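PDB 5TU0: Lmo2125 protein from Listeria monocytogenes serovar 1/2a, which binds maltose and, as a lipoprotein of the bacterial solute-binding protein 1 family, probably delivers it to a membrane transporter for uptake. Local coordinates for residues D7-T12 / K285-K290; Y176-E181 / K186-N191. The protein carries 2 engineered substitutions. All blocks are in the same frame, centred on the assembly; numbering follows the deposited sequence.

Interaction 1: residues D7-T12 / K285-K290; sequences DEKTLT and KDVAQK. With TTN (tartronate), chain C.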
loop_
_atom_site.group_PDB
_atom_site.type_symbol
_atom_site.label_atom_id
_atom_site.label_comp_id
_atom_site.label_asym_id
_atom_site.label_seq_id
_atom_site.Cartn_x
_atom_site.Cartn_y
_atom_site.Cartn_z
ATOM N N ASP A 7 17.789 26.284 -28.182
ATOM C CA ASP A 7 17.685 24.837 -28.378
ATOM C C ASP A 7 18.014 24.127 -27.061
ATOM O O ASP A 7 18.332 22.934 -27.042
ATOM C CB ASP A 7 18.667 24.376 -29.466
ATOM C CG ASP A 7 18.588 25.213 -30.748
ATOM O OD1 ASP A 7 18.053 26.344 -30.721
ATOM O OD2 ASP A 7 19.092 24.743 -31.788
ATOM N N GLU A 8 17.916 24.875 -25.965
ATOM C CA GLU A 8 18.237 24.381 -24.639
ATOM C C GLU A 8 17.065 23.510 -24.157
ATOM O O GLU A 8 16.066 24.018 -23.652
ATOM C CB GLU A 8 18.527 25.585 -23.725
ATOM C CG GLU A 8 19.623 26.492 -24.305
ATOM C CD GLU A 8 19.832 27.806 -23.559
ATOM O OE1 GLU A 8 20.384 28.745 -24.173
ATOM O OE2 GLU A 8 19.446 27.918 -22.377
ATOM N N LYS A 9 17.224 22.201 -24.389
ATOM C CA LYS A 9 16.267 21.100 -24.090
ATOM C C LYS A 9 15.152 21.292 -23.044
ATOM O O LYS A 9 15.212 22.162 -22.184
ATOM C CB LYS A 9 17.067 19.835 -23.760
ATOM C CG LYS A 9 17.963 19.993 -22.541
ATOM C CD LYS A 9 19.001 18.889 -22.393
ATOM C CE LYS A 9 20.131 19.018 -23.397
ATOM N NZ LYS A 9 21.174 17.982 -23.169
ATOM N N THR A 10 14.135 20.440 -23.138
ATOM C CA THR A 10 12.959 20.519 -22.265
ATOM C C THR A 10 12.502 19.119 -21.790
ATOM O O THR A 10 12.782 18.110 -22.449
ATOM C CB THR A 10 11.818 21.301 -22.969
ATOM O OG1 THR A 10 10.678 21.434 -22.094
ATOM C CG2 THR A 10 11.413 20.623 -24.280
ATOM N N LEU A 11 11.820 19.087 -20.641
ATOM C CA LEU A 11 11.359 17.852 -19.998
ATOM C C LEU A 11 9.918 18.030 -19.507
ATOM O O LEU A 11 9.615 18.994 -18.807
ATOM C CB LEU A 11 12.245 17.542 -18.793
ATOM C CG LEU A 11 11.948 16.228 -18.056
ATOM C CD1 LEU A 11 12.510 15.054 -18.841
ATOM C CD2 LEU A 11 12.515 16.250 -16.649
ATOM N N THR A 12 9.026 17.106 -19.867
ATOM C CA THR A 12 7.637 17.197 -19.421
ATOM C C THR A 12 7.376 16.251 -18.248
ATOM O O THR A 12 7.536 15.016 -18.363
ATOM C CB THR A 12 6.650 16.960 -20.573
ATOM O OG1 THR A 12 6.871 17.951 -21.583
ATOM C CG2 THR A 12 5.223 17.075 -20.089
ATOM N N LYS A 285 15.364 10.874 -22.520
ATOM C CA LYS A 285 15.719 9.912 -21.473
ATOM C C LYS A 285 16.923 10.273 -20.574
ATOM O O LYS A 285 16.911 9.948 -19.385
ATOM C CB LYS A 285 15.882 8.516 -22.060
ATOM C CG LYS A 285 14.579 7.956 -22.602
ATOM C CD LYS A 285 14.707 6.498 -23.007
ATOM C CE LYS A 285 13.439 6.035 -23.685
ATOM N NZ LYS A 285 13.545 4.633 -24.138
ATOM N N ASP A 286 17.951 10.930 -21.124
ATOM C CA ASP A 286 19.117 11.326 -20.309
ATOM C C ASP A 286 18.678 12.357 -19.278
ATOM O O ASP A 286 18.989 12.215 -18.100
ATOM C CB ASP A 286 20.270 11.900 -21.153
ATOM C CG ASP A 286 20.941 10.861 -22.041
ATOM O OD1 ASP A 286 20.853 9.646 -21.747
ATOM O OD2 ASP A 286 21.596 11.278 -23.031
ATOM N N VAL A 287 17.955 13.391 -19.717
ATOM C CA VAL A 287 17.463 14.407 -18.783
ATOM C C VAL A 287 16.453 13.796 -17.801
ATOM O O VAL A 287 16.446 14.159 -16.622
ATOM C CB VAL A 287 16.868 15.638 -19.491
ATOM C CG1 VAL A 287 16.323 16.628 -18.475
ATOM C CG2 VAL A 287 17.937 16.322 -20.334
ATOM N N ALA A 288 15.613 12.871 -18.288
ATOM C CA ALA A 288 14.646 12.175 -17.429
ATOM C C ALA A 288 15.357 11.389 -16.302
ATOM O O ALA A 288 14.892 11.378 -15.140
ATOM C CB ALA A 288 13.795 11.217 -18.255
ATOM N N GLN A 289 16.467 10.732 -16.648
ATOM C CA GLN A 289 17.266 9.977 -15.660
ATOM C C GLN A 289 17.790 10.942 -14.592
ATOM O O GLN A 289 17.743 10.648 -13.385
ATOM C CB GLN A 289 18.438 9.249 -16.323
ATOM C CG GLN A 289 19.361 8.538 -15.337
ATOM C CD GLN A 289 18.688 7.366 -14.647
ATOM O OE1 GLN A 289 18.317 6.386 -15.299
ATOM N NE2 GLN A 289 18.545 7.439 -13.317
ATOM N N LYS A 290 18.275 12.100 -15.045
ATOM C CA LYS A 290 18.760 13.120 -14.131
ATOM C C LYS A 290 17.612 13.582 -13.216
ATOM O O LYS A 290 17.823 13.763 -12.038
ATOM C CB LYS A 290 19.410 14.274 -14.883
ATOM C CG LYS A 290 20.721 13.878 -15.578
ATOM C CD LYS A 290 21.272 15.042 -16.376
ATOM C CE LYS A 290 22.633 14.749 -17.003
ATOM N NZ LYS A 290 22.568 13.685 -18.044
HETATM C C1 TTN C . 18.019 11.065 -24.965
HETATM C C2 TTN C . 17.603 10.546 -26.321
HETATM C C3 TTN C . 16.457 9.576 -26.232
HETATM O O1 TTN C . 18.458 10.244 -24.132
HETATM O O2 TTN C . 17.912 12.287 -24.706
HETATM O O3 TTN C . 17.215 11.624 -27.187
HETATM O O4 TTN C . 15.705 9.610 -25.235
HETATM O O5 TTN C . 16.289 8.770 -27.174
#

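Interaction 2: residues Y176-E181 / K186-N191; sequences YVFGDE and KDIGLN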
loop_
_atom_site.group_PDB
_atom_site.type_symbol
_atom_site.label_atom_id
_atom_site.label_comp_id
_atom_site.label_asym_id
_atom_site.label_seq_id
_atom_site.Cartn_x
_atom_site.Cartn_y
_atom_site.Cartn_z
ATOM N N TYR A 176 1.830 -16.628 2.515
ATOM C CA TYR A 176 2.426 -15.789 1.470
ATOM C C TYR A 176 1.605 -15.961 0.202
ATOM O O TYR A 176 0.896 -16.954 0.047
ATOM C CB TYR A 176 3.915 -16.137 1.237
ATOM C CG TYR A 176 4.168 -17.584 0.834
ATOM C CD1 TYR A 176 4.170 -17.964 -0.500
ATOM C CD2 TYR A 176 4.390 -18.574 1.798
ATOM C CE1 TYR A 176 4.399 -19.270 -0.873
ATOM C CE2 TYR A 176 4.603 -19.888 1.438
ATOM C CZ TYR A 176 4.613 -20.232 0.096
ATOM O OH TYR A 176 4.818 -21.524 -0.289
ATOM N N VAL A 177 1.695 -14.997 -0.710
ATOM C CA VAL A 177 0.983 -15.097 -1.978
ATOM C C VAL A 177 1.724 -16.055 -2.931
ATOM O O VAL A 177 1.209 -17.129 -3.241
ATOM C CB VAL A 177 0.810 -13.723 -2.646
ATOM C CG1 VAL A 177 0.099 -13.894 -3.983
ATOM C CG2 VAL A 177 0.050 -12.772 -1.723
ATOM N N PHE A 178 2.908 -15.640 -3.394
ATOM C CA PHE A 178 3.757 -16.452 -4.273
ATOM C C PHE A 178 5.139 -16.699 -3.644
ATOM O O PHE A 178 5.729 -15.809 -3.047
ATOM C CB PHE A 178 3.959 -15.786 -5.645
ATOM C CG PHE A 178 2.695 -15.555 -6.428
ATOM C CD1 PHE A 178 1.756 -16.570 -6.604
ATOM C CD2 PHE A 178 2.478 -14.337 -7.065
ATOM C CE1 PHE A 178 0.617 -16.360 -7.366
ATOM C CE2 PHE A 178 1.329 -14.123 -7.814
ATOM C CZ PHE A 178 0.403 -15.129 -7.963
ATOM N N GLY A 179 5.651 -17.917 -3.792
ATOM C CA GLY A 179 6.979 -18.282 -3.273
ATOM C C GLY A 179 8.122 -17.568 -4.012
ATOM O O GLY A 179 7.880 -16.791 -4.937
ATOM N N ASP A 180 9.355 -17.844 -3.593
ATOM C CA ASP A 180 10.554 -17.187 -4.122
ATOM C C ASP A 180 10.383 -15.657 -4.068
ATOM O O ASP A 180 10.530 -14.962 -5.078
ATOM C CB ASP A 180 10.893 -17.667 -5.545
ATOM C CG ASP A 180 11.185 -19.167 -5.614
ATOM O OD1 ASP A 180 11.342 -19.811 -4.548
ATOM O OD2 ASP A 180 11.262 -19.706 -6.742
ATOM N N GLU A 181 10.046 -15.161 -2.880
ATOM C CA GLU A 181 9.836 -13.725 -2.630
ATOM C C GLU A 181 8.863 -13.046 -3.615
ATOM O O GLU A 181 9.105 -11.929 -4.088
ATOM C CB GLU A 181 11.177 -12.966 -2.564
ATOM C CG GLU A 181 12.062 -13.389 -1.396
ATOM C CD GLU A 181 13.388 -12.629 -1.317
ATOM O OE1 GLU A 181 13.590 -11.626 -2.054
ATOM O OE2 GLU A 181 14.238 -13.036 -0.494
ATOM N N LYS A 186 3.679 -20.540 -9.399
ATOM C CA LYS A 186 3.299 -21.954 -9.249
ATOM C C LYS A 186 3.430 -22.410 -7.795
ATOM O O LYS A 186 3.175 -23.576 -7.490
ATOM C CB LYS A 186 4.131 -22.866 -10.161
ATOM C CG LYS A 186 4.319 -22.381 -11.594
ATOM C CD LYS A 186 3.043 -22.010 -12.338
ATOM C CE LYS A 186 2.186 -23.221 -12.682
ATOM N NZ LYS A 186 1.074 -22.842 -13.611
ATOM N N ASP A 187 3.854 -21.500 -6.914
ATOM C CA ASP A 187 3.981 -21.781 -5.493
ATOM C C ASP A 187 3.107 -20.776 -4.726
ATOM O O ASP A 187 3.566 -19.681 -4.385
ATOM C CB ASP A 187 5.456 -21.692 -5.052
ATOM C CG ASP A 187 5.644 -21.872 -3.529
ATOM O OD1 ASP A 187 4.656 -22.156 -2.805
ATOM O OD2 ASP A 187 6.790 -21.714 -3.054
ATOM N N ILE A 188 1.858 -21.162 -4.475
ATOM C CA ILE A 188 0.892 -20.311 -3.755
ATOM C C ILE A 188 0.835 -20.699 -2.278
ATOM O O ILE A 188 0.621 -21.879 -1.944
ATOM C CB ILE A 188 -0.492 -20.371 -4.410
ATOM C CG1 ILE A 188 -0.394 -19.820 -5.828
ATOM C CG2 ILE A 188 -1.527 -19.585 -3.597
ATOM C CD1 ILE A 188 -1.604 -20.094 -6.683
ATOM N N GLY A 189 1.050 -19.709 -1.415
ATOM C CA GLY A 189 1.100 -19.922 0.026
ATOM C C GLY A 189 -0.149 -19.564 0.819
ATOM O O GLY A 189 -0.120 -19.582 2.037
ATOM N N LEU A 190 -1.250 -19.273 0.131
ATOM C CA LEU A 190 -2.511 -18.852 0.789
ATOM C C LEU A 190 -3.324 -19.971 1.424
ATOM O O LEU A 190 -4.328 -19.701 2.094
ATOM C CB LEU A 190 -3.378 -18.051 -0.180
ATOM C CG LEU A 190 -2.720 -16.768 -0.695
ATOM C CD1 LEU A 190 -3.614 -16.096 -1.737
ATOM C CD2 LEU A 190 -2.352 -15.802 0.416
ATOM N N ASN A 191 -2.890 -21.215 1.251
ATOM C CA ASN A 191 -3.550 -22.339 1.905
ATOM C C ASN A 191 -2.553 -23.161 2.719
ATOM O O ASN A 191 -2.830 -24.318 3.043
ATOM C CB ASN A 191 -4.305 -23.214 0.903
ATOM C CG ASN A 191 -3.390 -23.879 -0.098
ATOM O OD1 ASN A 191 -2.316 -23.382 -0.389
ATOM N ND2 ASN A 191 -3.819 -25.006 -0.630
HETATM O O HOH W 1 8.835 -21.282 -4.761
#

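Interaction 1: residues D7-T12 / K285-K290
Leu11 lays its CD1 methyl against the first turn of the helix that begins at Lys285, where it touches the backbone and side chain of Ala288 and one branch of Val287. With the leucine CG anti to the backbone N (chi1 -176°), CD1 is carried to Ala288, 3.8 Å from Ala288 N. Val287 is shared between Leu11 of the strand and Lys9 of the loop just before it: its CG1 branch meets Leu11 CD1 at 4.1 Å, while CG2 takes the aliphatic part of Lys9. There the lysine and valine side chains cross at a slant, and Lys9 CD lies only 3.5 Å from Val287 CG2, tighter than a usual carbon contact. The lysine chain bends at chi3 (74°), about the CG-CD bond that ends in the touching methylene, and Lys9 NZ ends 6.7 Å from Asp286 OD2, too far for a salt bridge. Phe30 of helix 17-34 also packs on Val287, and Leu11 pairs through its backbone with Lys37 and Lys39 of the neighbouring parallel strand.

On another side of the same turn, the helix start holds a tartronate. Lys285 N donates a nearly straight bond (166°) to O4 of the ligand at 3.0 Å, and Asp286 N a more bent one to O1 at 3.1 Å; Lys283 O is a further partner. The two segments thus meet mainly through aliphatic carbon, with no polar bond between them, whereas the first N-H groups of the helix face an anion, an effect the nearby Asp286 carboxylate probably offsets in part.

Interaction 2: residues Y176-E181 / K186-N191
The two segments run antiparallel with Phe178 facing Ile188 as a non-hydrogen-bonded pair, and backbone bonds lie on both sides of it: Gly179 N to Asp187 O (2.8 Å), in the carbonyl plane, and Gly189 N to Val177 O (3.2 Å), with the donor well out of the Val177 carbonyl plane. The Tyr176 ring lies flat over Gly189, whose CA sits 3.5 Å from the ring centroid in a CH-pi contact. Its chi1 of 59° places CG between the backbone N and carbonyl carbon, which lays the ring across Gly189, and the hydroxyl of Tyr176 reaches Asp187 OD1 at 2.6 Å, donating to its syn side. Ring and carboxylate planes stand nearly perpendicular (89°). The other carboxylate oxygen, Asp187 OD2, accepts a water that also bonds weakly to Asp180 OD1, bridging two acidic groups. Phe178 and Ile188 lie side by side, the ring edge of Phe178 meeting Ile188 CG1 at 3.9 Å. Leu190 sets CD2 3.5 Å from Tyr176 O and, like Val177, also packs on Phe163 of helix 163-172. Such a short antiparallel pairing, joined by the longer connection 180-186 through Asp180 and Glu181, both in left-handed backbone conformation, is characteristic of an irregular beta-hairpin.

Overall arrangement
Interactions 1 and 2 lie far apart, with centres 41 Å and nearest atoms about 23 Å from each other. Along the chain, the local pairing of 176-181 with 186-191 is nested inside the long loop closed by 7-12 and 285-290, which brings the N-terminal strand beside a helix 273 residues later. The maltose site, with Asp70, Glu114, Tyr164 and Trp241, lies near interaction 2: the side chain of Val177 is about 12 Å from a bound glucose unit, and Val177 packs on helix 163-172, which carries Tyr164. The 285-290 segment instead supplies Lys285 and Asp286 to the separate tartronate pocket; the centre of interaction 1 is 31 Å from the chain centre, against 19 Å for interaction 2.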